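Local coordinates for protein endo-alpha-mannosidase (Bacteroides thetaiotaomicron, PDB 4ACY) that acts as a family GH99 glycoside hydrolase that cleaves internal alpha-mannosidic linkages, probably in N-glycan-type chains, at residues G57-K60 against H61-H64; D140-K144 against V145-V149; Q162-R165 against E166-Y170; L227-K230 against E231-P235. One frame throughout, in Å; residues are numbered along the deposited sequence. Where two conformers were deposited one is given.

Contact 1. Residues G57-K60 against H61-H64; sequences GEMK and HWMH
M59 meets W62 and M63 across a tight turn of the backbone. M59 and M63 are selenomethionines of the labelled protein. The SE of M59 reaches CD1 of W62 at 4.0 Å. It sits 5.0 Å from the centroid of the five-membered ring, oblique to it. M59 carries CG beside its own backbone N (chi1 -80°), and a bend at chi2 then takes SE to the tryptophan. CB of M59 also touches CB of M63 at 3.8 Å. The tryptophan side is the packed one. W62 is buried, its ring stacked with Y50 and its NE1 bonded to the carbonyl O of Y97. The other side is looser. The extended chain of K60 leads away from H61-H64, and M63 is exposed. H61 stands at the corner of the turn. Its ring stacks with W49, and ND1 is hydrogen-bonded to H331. Its backbone N and its NE2 also bind glycerol molecules, probably from the crystallisation liquor. A weak hydrogen bond of 2.9 Å runs from W62 N to K60 O over H61, whose phi is positive (72°). This is a classic gamma turn, here joined to a Met-aromatic contact.

Contact 2. Residues D140-K144 against V145-V149; sequences DEAAK and VGAKV
The C-terminal cap of helix 133-145 is built where A142 meets V145 and A147. The carbonyl O of A142 takes two hydrogen bonds. One comes from V145 N at 3.1 Å, the other from A147 N at 2.9 Å. Both donors stand above the carbonyl plane, by 54° and 39°, and they come from opposite faces of it. The one oxygen therefore holds both the last turn of the helix and the chain that leaves it. Between the two donors lies G146, the first residue after the helix to leave helical angles. Its phi is positive (81°), which lets the backbone swing back over A142. The turn belongs to a beta-alpha-beta unit of the TIM barrel, in which helix 133-145 leads from strand 117-124 to strand 148-153. Methyl groups follow the same path. CB of A142 packs against CB of A147 at 3.7 Å and reaches CG2 of V149 at 4.2 Å. A142 also lies on A180 of a neighbouring loop. V145 has CG1 beside its backbone N (chi1 -56°), which places CG2 3.4 Å from A142 O. The same valine rests on I109 and I113 of helix 102-115. At the outer surface of the helix, K144 NZ and E141 OE2 form a long salt bridge of 3.9 Å.

Contact 3. Residues Q162-R165 against E166-Y170; sequences QTVR and ENIQY
The side-chain amide of Q169 stands at the edge of the R165 guanidinium, near its plane. The two flat groups are steeply turned, their planes 77° apart. Both belong to helix 161-175, the helical arm of a beta-alpha-beta unit between barrel strands 148-153 and 189-192. The far end of R165 is held from outside, NE by the carbonyl O of I213 and NH2 by that of S214. One turn back, the amide of Q162 meets the carboxylate of E166. Their planes are 60° apart and the side chains cross at about a right angle. NE2 of Q162 gives a nearly straight bond of 3.2 Å to OE2 of E166, on the anti side of the carboxylate. OE2 lies in the amide plane of Q162. A bend at chi2 of Q162 (57°) brings NE2 round to the extended glutamate. With an alanine at E166, the Q162 amide would probably lose its mate and be set free to turn. Along the buried side, V164 CG1 touches I168 CD1 at 3.9 Å, and V164 also lies on W203 and L206 of helix 200-207. Backbone bonds tie the turns together, among them I168 N to V164 O at 2.9 Å. N167 is buried, and its OD1 accepts from NE1 of W124. Its ND2 gives a 2.8 Å bond to T163 O. That oxygen also takes N167 N at 3.0 Å, and the two donors reach it from opposite faces of its plane.

Contact 4. Residues L227-K230 against E231-P235; sequences LTLK and ESELP
T228 meets L234 just after barrel strand 223-227, where the chain turns towards helix 235-239. A short 3-10 segment, 231-233, lies in this loop. OG1 of T228 lies 3.6 Å from CD2 of L234. Both residues are buried and pack on M266 of helix 263-272. T228 points OG1 anti to the backbone N (chi1 -173°), and there it bonds to water 1 at 2.9 Å. Water 1 donates in turn to the carbonyl O of E233, also at 2.9 Å. L229 follows with its backbone N, which gives a bond of 2.8 Å to water 2. That water donates to OE1 of E233 at 2.6 Å. Two waters thus bridge T228 and L229, at the start of the loop, to one glutamate. K230 comes last. Its carbonyl O accepts from E233 N at 3.0 Å, with the donor 54° above the carbonyl plane. E231 and S232 between them have the angles of a type I turn. The N of E231 is bonded outside the loop, to OD1 of N256. The K230 side chain folds back over E233, its CG 3.5 Å from CG of the glutamate, and its CD passes close to OG of S232. If E233 were an alanine, water 2 would probably lose its acceptor and the K230 methylenes their cover. The charges come near without forming a salt bridge: K230 NZ stays 4.2 Å from E233 OE2.

Overall arrangement
The four contacts follow one another along the chain, and none nests in or crosses another. Contact 1 closes a turn in the loop that leads from helix 53-56 to strand 64-66, the first strand of a small antiparallel pair. Contact 2 closes the turn from helix 133-145 into barrel strand 148-153. Contact 3 lies within the next helix, 161-175, which follows that strand. Contact 4 closes the loop after strand 223-227, before helix 235-239. It lies across the chain's centre from contacts 1 and 2. Contacts 2 and 3 thus lie on neighbouring steps of the eight-stranded barrel; strand 189-192 and helix 200-207 come between contacts 3 and 4. No two contacts touch.

Contact 1. Residues G57-K60 against H61-H64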
loop_
_atom_site.group_PDB
_atom_site.type_symbol
_atom_site.label_atom_id
_atom_site.label_comp_id
_atom_site.label_asym_id
_atom_site.label_seq_id
_atom_site.Cartn_x
_atom_site.Cartn_y
_atom_site.Cartn_z
ATOM N N GLY A 57 23.751 8.076 -1.821
ATOM C CA GLY A 57 25.094 7.508 -1.829
ATOM C C GLY A 57 25.183 6.043 -2.217
ATOM O O GLY A 57 26.282 5.503 -2.345
ATOM N N GLU A 58 24.037 5.387 -2.386
ATOM C CA GLU A 58 23.997 3.998 -2.855
ATOM C C GLU A 58 22.617 3.722 -3.442
ATOM O O GLU A 58 21.659 4.433 -3.108
ATOM C CB GLU A 58 24.282 3.022 -1.704
ATOM C CG GLU A 58 23.145 2.935 -0.667
ATOM C CD GLU A 58 23.567 2.329 0.661
ATOM O OE1 GLU A 58 24.503 1.495 0.685
ATOM O OE2 GLU A 58 22.950 2.695 1.690
HETATM N N MSE A 59 22.515 2.721 -4.319
HETATM C CA MSE A 59 21.198 2.248 -4.776
HETATM C C MSE A 59 20.505 1.600 -3.592
HETATM O O MSE A 59 21.125 0.856 -2.832
HETATM C CB MSE A 59 21.292 1.197 -5.890
HETATM C CG MSE A 59 21.534 1.725 -7.273
HETATM SE SE MSE A 59 20.177 2.971 -7.904
HETATM C CE MSE A 59 21.077 3.526 -9.571
ATOM N N LYS A 60 19.225 1.904 -3.432
ATOM C CA LYS A 60 18.402 1.236 -2.439
ATOM C C LYS A 60 17.144 0.761 -3.131
ATOM O O LYS A 60 16.452 1.527 -3.794
ATOM C CB LYS A 60 18.057 2.176 -1.281
ATOM C CG LYS A 60 19.248 2.684 -0.509
ATOM C CD LYS A 60 18.786 3.567 0.648
ATOM C CE LYS A 60 19.970 4.126 1.436
ATOM N NZ LYS A 60 19.582 5.366 2.195
ATOM N N HIS A 61 16.859 -0.525 -2.978
ATOM C CA HIS A 61 15.683 -1.174 -3.583
ATOM C C HIS A 61 15.690 -1.394 -5.103
ATOM O O HIS A 61 15.219 -2.439 -5.578
ATOM C CB HIS A 61 14.370 -0.561 -3.082
ATOM C CG HIS A 61 13.882 -1.192 -1.818
ATOM N ND1 HIS A 61 12.947 -2.205 -1.810
ATOM C CD2 HIS A 61 14.240 -0.996 -0.525
ATOM C CE1 HIS A 61 12.736 -2.594 -0.562
ATOM N NE2 HIS A 61 13.507 -1.877 0.237
ATOM N N TRP A 62 16.207 -0.436 -5.871
ATOM C CA TRP A 62 16.418 -0.685 -7.297
ATOM C C TRP A 62 17.434 -1.805 -7.454
ATOM O O TRP A 62 17.397 -2.552 -8.430
ATOM C CB TRP A 62 16.877 0.581 -8.035
ATOM C CG TRP A 62 15.959 1.740 -7.823
ATOM C CD1 TRP A 62 16.267 2.931 -7.218
ATOM C CD2 TRP A 62 14.579 1.837 -8.217
ATOM N NE1 TRP A 62 15.169 3.751 -7.210
ATOM C CE2 TRP A 62 14.119 3.104 -7.800
ATOM C CE3 TRP A 62 13.678 0.962 -8.844
ATOM C CZ2 TRP A 62 12.812 3.541 -8.024
ATOM C CZ3 TRP A 62 12.375 1.389 -9.071
ATOM C CH2 TRP A 62 11.945 2.668 -8.644
HETATM N N MSE A 63 18.350 -1.857 -6.486
HETATM C CA MSE A 63 19.184 -3.015 -6.242
HETATM C C MSE A 63 18.399 -3.886 -5.253
HETATM O O MSE A 63 17.909 -3.385 -4.252
HETATM C CB MSE A 63 20.514 -2.562 -5.643
HETATM C CG MSE A 63 21.350 -3.664 -5.040
HETATM SE SE MSE A 63 23.072 -3.004 -4.434
HETATM C CE MSE A 63 22.506 -1.578 -3.265
ATOM N N HIS A 64 18.260 -5.178 -5.545
ATOM C CA HIS A 64 17.404 -6.035 -4.714
ATOM C C HIS A 64 17.827 -7.489 -4.868
ATOM O O HIS A 64 18.239 -7.894 -5.959
ATOM C CB HIS A 64 15.955 -5.856 -5.173
ATOM C CG HIS A 64 14.919 -6.377 -4.222
ATOM N ND1 HIS A 64 14.581 -7.712 -4.139
ATOM C CD2 HIS A 64 14.094 -5.727 -3.367
ATOM C CE1 HIS A 64 13.616 -7.867 -3.248
ATOM N NE2 HIS A 64 13.297 -6.676 -2.768
#

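Contact 2. Residues D140-K144 against V145-V149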
loop_
_atom_site.group_PDB
_atom_site.type_symbol
_atom_site.label_atom_id
_atom_site.label_comp_id
_atom_site.label_asym_id
_atom_site.label_seq_id
_atom_site.Cartn_x
_atom_site.Cartn_y
_atom_site.Cartn_z
ATOM N N ASP A 140 4.792 17.526 4.053
ATOM C CA ASP A 140 4.933 18.926 3.621
ATOM C C ASP A 140 4.360 19.132 2.220
ATOM O O ASP A 140 3.580 20.069 1.976
ATOM C CB ASP A 140 6.408 19.366 3.668
ATOM C CG ASP A 140 6.910 19.598 5.087
ATOM O OD1 ASP A 140 6.085 19.660 6.020
ATOM O OD2 ASP A 140 8.140 19.721 5.280
ATOM N N GLU A 141 4.711 18.227 1.306
ATOM C CA GLU A 141 4.215 18.314 -0.066
ATOM C C GLU A 141 2.724 18.012 -0.187
ATOM O O GLU A 141 2.017 18.657 -0.972
ATOM C CB GLU A 141 5.063 17.454 -1.020
ATOM C CG GLU A 141 6.527 17.906 -1.103
ATOM C CD GLU A 141 6.673 19.313 -1.684
ATOM O OE1 GLU A 141 5.902 19.672 -2.596
ATOM O OE2 GLU A 141 7.556 20.061 -1.211
ATOM N N ALA A 142 2.233 17.056 0.603
ATOM C CA ALA A 142 0.804 16.744 0.594
ATOM C C ALA A 142 -0.023 17.938 1.094
ATOM O O ALA A 142 -1.075 18.253 0.531
ATOM C CB ALA A 142 0.513 15.488 1.432
ATOM N N ALA A 143 0.478 18.605 2.130
ATOM C CA ALA A 143 -0.230 19.731 2.739
ATOM C C ALA A 143 -0.427 20.906 1.772
ATOM O O ALA A 143 -1.411 21.629 1.890
ATOM C CB ALA A 143 0.458 20.186 4.008
ATOM N N LYS A 144 0.482 21.075 0.811
ATOM C CA LYS A 144 0.357 22.151 -0.206
ATOM C C LYS A 144 -0.840 21.983 -1.149
ATOM O O LYS A 144 -1.336 22.960 -1.726
ATOM C CB LYS A 144 1.625 22.259 -1.057
ATOM C CG LYS A 144 2.915 22.530 -0.311
ATOM C CD LYS A 144 3.978 22.958 -1.311
ATOM C CE LYS A 144 5.393 22.601 -0.900
ATOM N NZ LYS A 144 5.769 23.088 0.438
ATOM N N VAL A 145 -1.295 20.748 -1.317
ATOM C CA VAL A 145 -2.345 20.445 -2.286
ATOM C C VAL A 145 -3.593 19.827 -1.644
ATOM O O VAL A 145 -4.524 19.435 -2.341
ATOM C CB VAL A 145 -1.795 19.534 -3.426
ATOM C CG1 VAL A 145 -0.582 20.177 -4.096
ATOM C CG2 VAL A 145 -1.417 18.157 -2.862
ATOM N N GLY A 146 -3.597 19.715 -0.317
ATOM C CA GLY A 146 -4.731 19.129 0.407
ATOM C C GLY A 146 -4.747 17.601 0.440
ATOM O O GLY A 146 -5.775 16.994 0.756
ATOM N N ALA A 147 -3.619 16.975 0.114
ATOM C CA ALA A 147 -3.517 15.512 0.246
ATOM C C ALA A 147 -3.185 15.117 1.686
ATOM O O ALA A 147 -2.769 15.959 2.493
ATOM C CB ALA A 147 -2.487 14.949 -0.723
ATOM N N LYS A 148 -3.370 13.835 2.011
ATOM C CA LYS A 148 -3.167 13.360 3.384
ATOM C C LYS A 148 -2.288 12.108 3.428
ATOM O O LYS A 148 -2.189 11.384 2.439
ATOM C CB LYS A 148 -4.512 13.046 4.057
ATOM C CG LYS A 148 -5.513 14.207 4.070
ATOM C CD LYS A 148 -5.059 15.346 4.938
ATOM C CE LYS A 148 -6.116 16.462 4.927
ATOM N NZ LYS A 148 -5.666 17.645 5.699
ATOM N N VAL A 149 -1.669 11.858 4.579
ATOM C CA VAL A 149 -0.751 10.724 4.742
ATOM C C VAL A 149 -1.166 9.880 5.949
ATOM O O VAL A 149 -1.346 10.410 7.054
ATOM C CB VAL A 149 0.705 11.222 4.956
ATOM C CG1 VAL A 149 1.650 10.070 5.239
ATOM C CG2 VAL A 149 1.187 12.061 3.749
#

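Contact 3. Residues Q162-R165 against E166-Y170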
loop_
_atom_site.group_PDB
_atom_site.type_symbol
_atom_site.label_atom_id
_atom_site.label_comp_id
_atom_site.label_asym_id
_atom_site.label_seq_id
_atom_site.Cartn_x
_atom_site.Cartn_y
_atom_site.Cartn_z
ATOM N N GLN A 162 3.472 -4.590 21.881
ATOM C CA GLN A 162 4.231 -3.533 22.558
ATOM C C GLN A 162 5.016 -2.636 21.602
ATOM O O GLN A 162 4.998 -1.422 21.744
ATOM C CB GLN A 162 5.160 -4.103 23.648
ATOM C CG GLN A 162 5.991 -3.045 24.402
ATOM C CD GLN A 162 5.137 -1.955 25.071
ATOM O OE1 GLN A 162 4.082 -2.232 25.660
ATOM N NE2 GLN A 162 5.593 -0.714 24.979
ATOM N N THR A 163 5.699 -3.220 20.623
ATOM C CA THR A 163 6.516 -2.389 19.740
ATOM C C THR A 163 5.623 -1.666 18.718
ATOM O O THR A 163 5.943 -0.565 18.274
ATOM C CB THR A 163 7.664 -3.168 19.061
ATOM O OG1 THR A 163 7.124 -4.223 18.267
ATOM C CG2 THR A 163 8.627 -3.760 20.122
ATOM N N VAL A 164 4.489 -2.269 18.381
ATOM C CA VAL A 164 3.497 -1.555 17.551
ATOM C C VAL A 164 2.985 -0.331 18.333
ATOM O O VAL A 164 2.917 0.766 17.784
ATOM C CB VAL A 164 2.357 -2.477 17.062
ATOM C CG1 VAL A 164 1.210 -1.671 16.419
ATOM C CG2 VAL A 164 2.906 -3.517 16.071
ATOM N N ARG A 165 2.676 -0.506 19.621
ATOM C CA ARG A 165 2.276 0.635 20.454
ATOM C C ARG A 165 3.310 1.745 20.396
ATOM O O ARG A 165 2.969 2.904 20.195
ATOM C CB ARG A 165 2.020 0.229 21.915
ATOM C CG ARG A 165 1.195 1.285 22.670
ATOM C CD ARG A 165 1.028 0.936 24.144
ATOM N NE ARG A 165 -0.141 1.597 24.758
ATOM C CZ ARG A 165 -0.211 2.878 25.115
ATOM N NH1 ARG A 165 0.812 3.704 24.933
ATOM N NH2 ARG A 165 -1.330 3.347 25.657
ATOM N N GLU A 166 4.583 1.385 20.541
ATOM C CA GLU A 166 5.656 2.375 20.546
ATOM C C GLU A 166 5.719 3.122 19.221
ATOM O O GLU A 166 6.010 4.326 19.174
ATOM C CB GLU A 166 7.004 1.713 20.837
ATOM C CG GLU A 166 7.099 1.084 22.232
ATOM C CD GLU A 166 8.302 0.156 22.393
ATOM O OE1 GLU A 166 9.116 0.030 21.453
ATOM O OE2 GLU A 166 8.424 -0.467 23.462
ATOM N N ASN A 167 5.454 2.393 18.138
ATOM C CA ASN A 167 5.435 3.006 16.807
ATOM C C ASN A 167 4.255 3.925 16.557
ATOM O O ASN A 167 4.411 4.964 15.906
ATOM C CB ASN A 167 5.535 1.947 15.713
ATOM C CG ASN A 167 6.965 1.542 15.459
ATOM O OD1 ASN A 167 7.659 2.164 14.661
ATOM N ND2 ASN A 167 7.428 0.520 16.175
ATOM N N ILE A 168 3.082 3.538 17.059
ATOM C CA ILE A 168 1.914 4.411 17.025
ATOM C C ILE A 168 2.237 5.687 17.796
ATOM O O ILE A 168 1.963 6.785 17.323
ATOM C CB ILE A 168 0.639 3.722 17.590
ATOM C CG1 ILE A 168 0.251 2.523 16.720
ATOM C CG2 ILE A 168 -0.532 4.722 17.691
ATOM C CD1 ILE A 168 -0.722 1.558 17.398
ATOM N N GLN A 169 2.856 5.541 18.969
ATOM C CA GLN A 169 3.194 6.706 19.780
ATOM C C GLN A 169 4.156 7.610 19.036
ATOM O O GLN A 169 3.977 8.818 19.023
ATOM C CB GLN A 169 3.810 6.305 21.114
ATOM C CG GLN A 169 2.897 5.519 22.021
ATOM C CD GLN A 169 3.650 4.972 23.220
ATOM O OE1 GLN A 169 4.401 5.699 23.866
ATOM N NE2 GLN A 169 3.453 3.695 23.526
ATOM N N TYR A 170 5.174 7.019 18.407
ATOM C CA TYR A 170 6.123 7.806 17.640
ATOM C C TYR A 170 5.434 8.559 16.496
ATOM O O TYR A 170 5.675 9.749 16.290
ATOM C CB TYR A 170 7.289 6.965 17.087
ATOM C CG TYR A 170 8.258 7.851 16.334
ATOM C CD1 TYR A 170 9.293 8.516 17.003
ATOM C CD2 TYR A 170 8.098 8.090 14.963
ATOM C CE1 TYR A 170 10.156 9.358 16.315
ATOM C CE2 TYR A 170 8.955 8.931 14.276
ATOM C CZ TYR A 170 9.981 9.562 14.958
ATOM O OH TYR A 170 10.816 10.400 14.266
#

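Contact 4. Residues L227-K230 against E231-P235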
loop_
_atom_site.group_PDB
_atom_site.type_symbol
_atom_site.label_atom_id
_atom_site.label_comp_id
_atom_site.label_asym_id
_atom_site.label_seq_id
_atom_site.Cartn_x
_atom_site.Cartn_y
_atom_site.Cartn_z
ATOM N N LEU A 227 -4.817 -7.023 8.134
ATOM C CA LEU A 227 -4.830 -7.764 6.881
ATOM C C LEU A 227 -5.553 -9.081 7.117
ATOM O O LEU A 227 -5.177 -9.860 8.008
ATOM C CB LEU A 227 -3.403 -8.016 6.379
ATOM C CG LEU A 227 -3.266 -8.735 5.034
ATOM C CD1 LEU A 227 -3.931 -7.932 3.948
ATOM C CD2 LEU A 227 -1.781 -8.934 4.716
ATOM N N THR A 228 -6.604 -9.308 6.338
ATOM C CA THR A 228 -7.326 -10.567 6.394
ATOM C C THR A 228 -6.938 -11.389 5.174
ATOM O O THR A 228 -6.768 -10.843 4.097
ATOM C CB THR A 228 -8.871 -10.378 6.493
ATOM O OG1 THR A 228 -9.506 -11.659 6.720
ATOM C CG2 THR A 228 -9.432 -9.742 5.242
ATOM N N LEU A 229 -6.789 -12.698 5.373
ATOM C CA LEU A 229 -6.485 -13.638 4.284
ATOM C C LEU A 229 -7.720 -14.336 3.724
ATOM O O LEU A 229 -7.735 -14.756 2.574
ATOM C CB LEU A 229 -5.515 -14.707 4.778
ATOM C CG LEU A 229 -4.155 -14.219 5.248
ATOM C CD1 LEU A 229 -3.438 -15.438 5.836
ATOM C CD2 LEU A 229 -3.395 -13.588 4.091
ATOM N N LYS A 230 -8.753 -14.473 4.547
ATOM C CA LYS A 230 -9.933 -15.203 4.122
ATOM C C LYS A 230 -11.168 -14.790 4.907
ATOM O O LYS A 230 -11.093 -14.454 6.092
ATOM C CB LYS A 230 -9.709 -16.719 4.238
ATOM C CG LYS A 230 -9.410 -17.243 5.647
ATOM C CD LYS A 230 -8.890 -18.694 5.606
ATOM C CE LYS A 230 -7.401 -18.744 5.343
ATOM N NZ LYS A 230 -6.987 -20.090 4.842
ATOM N N GLU A 231 -12.296 -14.818 4.212
ATOM C CA GLU A 231 -13.599 -14.510 4.783
ATOM C C GLU A 231 -13.889 -15.284 6.079
ATOM O O GLU A 231 -14.499 -14.739 7.008
ATOM C CB GLU A 231 -14.664 -14.776 3.710
ATOM C CG GLU A 231 -16.085 -14.519 4.127
ATOM C CD GLU A 231 -16.960 -14.130 2.965
ATOM O OE1 GLU A 231 -16.690 -14.552 1.812
ATOM O OE2 GLU A 231 -17.930 -13.396 3.217
ATOM N N SER A 232 -13.420 -16.534 6.151
ATOM C CA SER A 232 -13.685 -17.403 7.309
ATOM C C SER A 232 -12.876 -17.033 8.548
ATOM O O SER A 232 -13.174 -17.501 9.653
ATOM C CB SER A 232 -13.480 -18.884 6.954
ATOM O OG SER A 232 -12.107 -19.164 6.754
ATOM N N GLU A 233 -11.859 -16.185 8.377
ATOM C CA GLU A 233 -11.057 -15.724 9.506
ATOM C C GLU A 233 -11.422 -14.298 9.957
ATOM O O GLU A 233 -10.772 -13.727 10.833
ATOM C CB GLU A 233 -9.559 -15.841 9.202
ATOM C CG GLU A 233 -9.072 -17.279 9.142
ATOM C CD GLU A 233 -7.594 -17.413 8.793
ATOM O OE1 GLU A 233 -6.906 -16.399 8.519
ATOM O OE2 GLU A 233 -7.116 -18.560 8.788
ATOM N N LEU A 234 -12.470 -13.743 9.364
ATOM C CA LEU A 234 -12.952 -12.413 9.758
ATOM C C LEU A 234 -13.262 -12.266 11.265
ATOM O O LEU A 234 -13.020 -11.200 11.840
ATOM C CB LEU A 234 -14.128 -11.961 8.886
ATOM C CG LEU A 234 -13.801 -11.567 7.437
ATOM C CD1 LEU A 234 -15.059 -11.166 6.694
ATOM C CD2 LEU A 234 -12.789 -10.427 7.394
ATOM N N PRO A 235 -13.762 -13.337 11.927
ATOM C CA PRO A 235 -13.927 -13.235 13.386
ATOM C C PRO A 235 -12.651 -12.869 14.149
ATOM O O PRO A 235 -12.740 -12.295 15.245
ATOM C CB PRO A 235 -14.395 -14.646 13.784
ATOM C CG PRO A 235 -15.140 -15.116 12.602
ATOM C CD PRO A 235 -14.398 -14.564 11.399
HETATM O O HOH W 1 -8.788 -12.180 9.451
HETATM O O HOH W 2 -7.119 -13.867 7.923
#